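Local atomic coordinates of mevalonate diphosphate decarboxylase (Legionella pneumophila, PDB entry 3LTO), a protein that probably catalyses the ATP-dependent decarboxylation of mevalonate diphosphate to isopentenyl diphosphate, a step in the mevalonate route of isoprenoid biosynthesis. Residues Lys19-Ser30 with Tyr205-Leu216. Residues are numbered along the deposited sequence; the frame is centred on the assembly and turned at random.
Sequences KKDENSNLPDNS and YETRSERAEANL. With SO4 (sulfate ion), chain D.
K19 and N29 converge on the hydroxyl of S209, where the loop between strands 2-12 and 31-47 of the N-terminal domain meets the first turns of helix 208-224 in the C-terminal domain, so the contact joins the two halves of this GHMP-kinase-type fold. S209 OG lies in the middle of a short polar chain: K19 NZ donates to it at 2.7 Å, and OG in turn donates to N29 OD1, 2.9 Å away, in the carbonyl plane and on a lone pair. The ammonium end of K19 is also in a salt bridge with D28 inside the loop, NZ to OD2 2.6 Å on the anti lone pair. The K19 chain runs extended and then bends at its last torsion (chi4 -59°), bringing NZ to both oxygens while CE rides over one face of the Y205 ring, 4.0 Å from its centroid, as a CH-pi contact.

One helical turn beyond S209, the A212 methyl packs against the N29 amide. The ND2 end of that amide donates to S30 O, 2.7 Å away, and to K15 O, so the side chain is gripped at both ends and its rotation is fixed. A water sits between N29 OD1 and R208 NE, its bond to NE weak; the R208 guanidinium itself is tied by salt bridges to E238 and D241 of helix 228-247.

Farther along, S30, the last residue before strand 31-47, has its hydroxyl bound to T162 and to the carbonyl of G310 of the second subunit; the same G310 packs on E213 and L216. Beside it, L216 CD2 touches S30 CB. A bend at chi2 (-63°) turns the E213 carboxylate toward the loop. Its OE2 takes the S30 backbone N-H at 2.8 Å from N, with the N-H...OE2 angle nearly straight at 171°.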
loop_
_atom_site.group_PDB
_atom_site.type_symbol
_atom_site.label_atom_id
_atom_site.label_comp_id
_atom_site.label_asym_id
_atom_site.label_seq_id
_atom_site.Cartn_x
_atom_site.Cartn_y
_atom_site.Cartn_z
ATOM N N LYS A 19 6.163 10.870 -9.631
ATOM C CA LYS A 19 6.068 9.815 -10.628
ATOM C C LYS A 19 5.135 8.773 -10.014
ATOM O O LYS A 19 5.514 8.050 -9.096
ATOM C CB LYS A 19 7.457 9.221 -10.902
ATOM C CG LYS A 19 7.531 8.355 -12.154
ATOM C CD LYS A 19 8.967 8.075 -12.562
ATOM C CE LYS A 19 9.022 6.995 -13.631
ATOM N NZ LYS A 19 8.399 5.710 -13.155
ATOM N N LYS A 20 3.907 8.706 -10.514
ATOM C CA LYS A 20 2.929 7.769 -9.969
ATOM C C LYS A 20 2.059 7.127 -11.039
ATOM O O LYS A 20 1.972 7.621 -12.162
ATOM C CB LYS A 20 2.039 8.502 -8.963
ATOM C CG LYS A 20 1.284 9.678 -9.575
ATOM C CD LYS A 20 0.464 10.434 -8.544
ATOM C CE LYS A 20 -0.318 11.570 -9.195
ATOM N NZ LYS A 20 -1.052 12.409 -8.200
ATOM N N ASP A 21 1.407 6.028 -10.675
ATOM C CA ASP A 21 0.532 5.302 -11.589
ATOM C C ASP A 21 -0.742 6.108 -11.838
ATOM O O ASP A 21 -1.380 6.598 -10.907
ATOM C CB ASP A 21 0.172 3.937 -11.002
ATOM C CG ASP A 21 -0.592 3.067 -11.980
ATOM O OD1 ASP A 21 0.054 2.436 -12.847
ATOM O OD2 ASP A 21 -1.839 3.028 -11.884
ATOM N N GLU A 22 -1.117 6.219 -13.105
ATOM C CA GLU A 22 -2.292 6.980 -13.505
ATOM C C GLU A 22 -3.626 6.514 -12.923
ATOM O O GLU A 22 -4.521 7.327 -12.695
ATOM C CB GLU A 22 -2.383 6.986 -15.032
ATOM C CG GLU A 22 -3.490 7.846 -15.593
ATOM C CD GLU A 22 -3.413 7.953 -17.103
ATOM O OE1 GLU A 22 -3.572 6.914 -17.785
ATOM O OE2 GLU A 22 -3.187 9.076 -17.604
ATOM N N ASN A 23 -3.754 5.217 -12.665
ATOM C CA ASN A 23 -5.008 4.673 -12.156
ATOM C C ASN A 23 -5.084 4.325 -10.670
ATOM O O ASN A 23 -6.131 4.518 -10.041
ATOM C CB ASN A 23 -5.382 3.447 -12.982
ATOM C CG ASN A 23 -5.641 3.790 -14.431
ATOM O OD1 ASN A 23 -5.254 3.048 -15.335
ATOM N ND2 ASN A 23 -6.310 4.920 -14.663
ATOM N N SER A 24 -3.993 3.803 -10.118
ATOM C CA SER A 24 -3.953 3.420 -8.706
ATOM C C SER A 24 -3.444 4.562 -7.840
ATOM O O SER A 24 -3.657 4.574 -6.629
ATOM C CB SER A 24 -3.034 2.217 -8.515
ATOM O OG SER A 24 -1.686 2.568 -8.793
ATOM N N ASN A 25 -2.762 5.506 -8.480
ATOM C CA ASN A 25 -2.178 6.675 -7.830
ATOM C C ASN A 25 -1.041 6.302 -6.877
ATOM O O ASN A 25 -0.617 7.109 -6.048
ATOM C CB ASN A 25 -3.248 7.479 -7.087
ATOM C CG ASN A 25 -2.863 8.951 -6.923
ATOM O OD1 ASN A 25 -2.544 9.631 -7.899
ATOM N ND2 ASN A 25 -2.901 9.444 -5.690
ATOM N N LEU A 26 -0.547 5.077 -7.009
ATOM C CA LEU A 26 0.556 4.595 -6.182
ATOM C C LEU A 26 1.869 5.100 -6.795
ATOM O O LEU A 26 1.983 5.212 -8.013
ATOM C CB LEU A 26 0.556 3.065 -6.156
ATOM C CG LEU A 26 -0.673 2.395 -5.534
ATOM C CD1 LEU A 26 -0.724 0.926 -5.940
ATOM C CD2 LEU A 26 -0.619 2.541 -4.022
ATOM N N PRO A 27 2.870 5.415 -5.956
ATOM C CA PRO A 27 4.153 5.906 -6.474
ATOM C C PRO A 27 4.895 4.833 -7.262
ATOM O O PRO A 27 4.865 3.661 -6.896
ATOM C CB PRO A 27 4.904 6.318 -5.208
ATOM C CG PRO A 27 4.374 5.340 -4.174
ATOM C CD PRO A 27 2.892 5.312 -4.484
ATOM N N ASP A 28 5.555 5.231 -8.345
ATOM C CA ASP A 28 6.299 4.276 -9.156
ATOM C C ASP A 28 7.487 3.739 -8.383
ATOM O O ASP A 28 7.949 2.621 -8.620
ATOM C CB ASP A 28 6.736 4.921 -10.469
ATOM C CG ASP A 28 5.610 4.962 -11.494
ATOM O OD1 ASP A 28 4.428 4.820 -11.107
ATOM O OD2 ASP A 28 5.904 5.147 -12.690
ATOM N N ASN A 29 7.992 4.537 -7.452
ATOM C CA ASN A 29 9.084 4.064 -6.629
ATOM C C ASN A 29 8.944 4.622 -5.234
ATOM O O ASN A 29 8.245 5.605 -5.011
ATOM C CB ASN A 29 10.462 4.411 -7.229
ATOM C CG ASN A 29 10.677 5.899 -7.422
ATOM O OD1 ASN A 29 10.536 6.417 -8.534
ATOM N ND2 ASN A 29 11.024 6.596 -6.343
ATOM N N SER A 30 9.584 3.958 -4.285
ATOM C CA SER A 30 9.535 4.394 -2.910
ATOM C C SER A 30 10.309 5.694 -2.771
ATOM O O SER A 30 11.048 6.102 -3.681
ATOM C CB SER A 30 10.155 3.333 -2.001
ATOM O OG SER A 30 9.432 2.121 -2.078
ATOM N N TYR A 205 13.647 9.078 -18.184
ATOM C CA TYR A 205 12.488 9.046 -17.299
ATOM C C TYR A 205 11.940 7.633 -17.118
ATOM O O TYR A 205 11.687 7.188 -16.002
ATOM C CB TYR A 205 11.400 9.969 -17.843
ATOM C CG TYR A 205 10.090 9.892 -17.098
ATOM C CD1 TYR A 205 9.125 8.949 -17.444
ATOM C CD2 TYR A 205 9.814 10.761 -16.041
ATOM C CE1 TYR A 205 7.920 8.873 -16.765
ATOM C CE2 TYR A 205 8.610 10.691 -15.351
ATOM C CZ TYR A 205 7.667 9.745 -15.720
ATOM O OH TYR A 205 6.469 9.666 -15.050
ATOM N N GLU A 206 11.765 6.940 -18.235
ATOM C CA GLU A 206 11.251 5.575 -18.259
ATOM C C GLU A 206 11.946 4.639 -17.270
ATOM O O GLU A 206 11.300 3.791 -16.650
ATOM C CB GLU A 206 11.408 5.016 -19.675
ATOM C CG GLU A 206 12.850 5.168 -20.193
ATOM C CD GLU A 206 13.002 4.784 -21.652
ATOM O OE1 GLU A 206 12.835 3.587 -21.968
ATOM O OE2 GLU A 206 13.280 5.684 -22.481
ATOM N N THR A 207 13.258 4.797 -17.139
ATOM C CA THR A 207 14.074 3.965 -16.257
ATOM C C THR A 207 14.412 4.605 -14.902
ATOM O O THR A 207 15.180 4.046 -14.112
ATOM C CB THR A 207 15.399 3.619 -16.950
ATOM O OG1 THR A 207 16.062 4.836 -17.326
ATOM C CG2 THR A 207 15.146 2.767 -18.214
ATOM N N ARG A 208 13.836 5.776 -14.646
ATOM C CA ARG A 208 14.075 6.525 -13.412
ATOM C C ARG A 208 13.747 5.791 -12.095
ATOM O O ARG A 208 14.523 5.846 -11.132
ATOM C CB ARG A 208 13.318 7.859 -13.504
ATOM C CG ARG A 208 13.159 8.625 -12.211
ATOM C CD ARG A 208 14.475 8.873 -11.494
ATOM N NE ARG A 208 14.196 9.185 -10.095
ATOM C CZ ARG A 208 15.059 9.053 -9.096
ATOM N NH1 ARG A 208 16.293 8.614 -9.319
ATOM N NH2 ARG A 208 14.668 9.337 -7.860
ATOM N N SER A 209 12.616 5.098 -12.047
ATOM C CA SER A 209 12.231 4.384 -10.840
ATOM C C SER A 209 13.151 3.203 -10.546
ATOM O O SER A 209 13.407 2.885 -9.387
ATOM C CB SER A 209 10.777 3.917 -10.941
ATOM O OG SER A 209 9.902 5.033 -11.003
ATOM N N GLU A 210 13.652 2.546 -11.588
ATOM C CA GLU A 210 14.566 1.424 -11.380
ATOM C C GLU A 210 15.805 1.924 -10.650
ATOM O O GLU A 210 16.279 1.290 -9.710
ATOM C CB GLU A 210 14.982 0.804 -12.716
ATOM C CG GLU A 210 13.963 -0.142 -13.319
ATOM C CD GLU A 210 14.068 -0.217 -14.832
ATOM O OE1 GLU A 210 15.199 -0.312 -15.354
ATOM O OE2 GLU A 210 13.016 -0.186 -15.501
ATOM N N ARG A 211 16.331 3.061 -11.092
ATOM C CA ARG A 211 17.516 3.638 -10.464
ATOM C C ARG A 211 17.236 4.068 -9.018
ATOM O O ARG A 211 18.066 3.864 -8.126
ATOM C CB ARG A 211 18.020 4.841 -11.273
ATOM C CG ARG A 211 18.540 4.488 -12.662
ATOM C CD ARG A 211 19.337 5.643 -13.267
ATOM N NE ARG A 211 18.510 6.820 -13.527
ATOM C CZ ARG A 211 17.614 6.911 -14.504
ATOM N NH1 ARG A 211 17.425 5.889 -15.321
ATOM N NH2 ARG A 211 16.916 8.029 -14.674
ATOM N N ALA A 212 16.065 4.661 -8.794
ATOM C CA ALA A 212 15.675 5.120 -7.462
ATOM C C ALA A 212 15.602 3.959 -6.472
ATOM O O ALA A 212 16.011 4.090 -5.315
ATOM C CB ALA A 212 14.324 5.831 -7.525
ATOM N N GLU A 213 15.060 2.831 -6.923
ATOM C CA GLU A 213 14.941 1.654 -6.067
ATOM C C GLU A 213 16.331 1.101 -5.790
ATOM O O GLU A 213 16.636 0.704 -4.665
ATOM C CB GLU A 213 14.078 0.579 -6.736
ATOM C CG GLU A 213 12.579 0.880 -6.775
ATOM C CD GLU A 213 11.950 0.968 -5.385
ATOM O OE1 GLU A 213 12.410 0.254 -4.471
ATOM O OE2 GLU A 213 10.981 1.738 -5.212
ATOM N N ALA A 214 17.172 1.082 -6.821
ATOM C CA ALA A 214 18.535 0.584 -6.679
ATOM C C ALA A 214 19.315 1.478 -5.713
ATOM O O ALA A 214 20.136 0.994 -4.935
ATOM C CB ALA A 214 19.235 0.547 -8.047
ATOM N N ASN A 215 19.058 2.782 -5.766
ATOM C CA ASN A 215 19.745 3.713 -4.878
ATOM C C ASN A 215 19.235 3.587 -3.454
ATOM O O ASN A 215 19.993 3.762 -2.500
ATOM C CB ASN A 215 19.563 5.153 -5.353
ATOM C CG ASN A 215 20.269 5.424 -6.658
ATOM O OD1 ASN A 215 21.311 4.831 -6.943
ATOM N ND2 ASN A 215 19.722 6.336 -7.455
ATOM N N LEU A 216 17.947 3.289 -3.317
ATOM C CA LEU A 216 17.328 3.131 -2.007
ATOM C C LEU A 216 17.923 1.933 -1.275
ATOM O O LEU A 216 18.202 1.998 -0.079
ATOM C CB LEU A 216 15.818 2.946 -2.156
ATOM C CG LEU A 216 15.022 2.656 -0.878
ATOM C CD1 LEU A 216 15.313 3.719 0.191
ATOM C CD2 LEU A 216 13.524 2.618 -1.216
HETATM S S SO4 D . 1.449 14.400 -6.509
HETATM O O1 SO4 D . 1.256 13.013 -6.063
HETATM O O2 SO4 D . 1.150 15.331 -5.410
HETATM O O3 SO4 D . 2.847 14.584 -6.933
HETATM O O4 SO4 D . 0.557 14.679 -7.647
HETATM O O HOH W 1 10.940 9.138 -9.229
#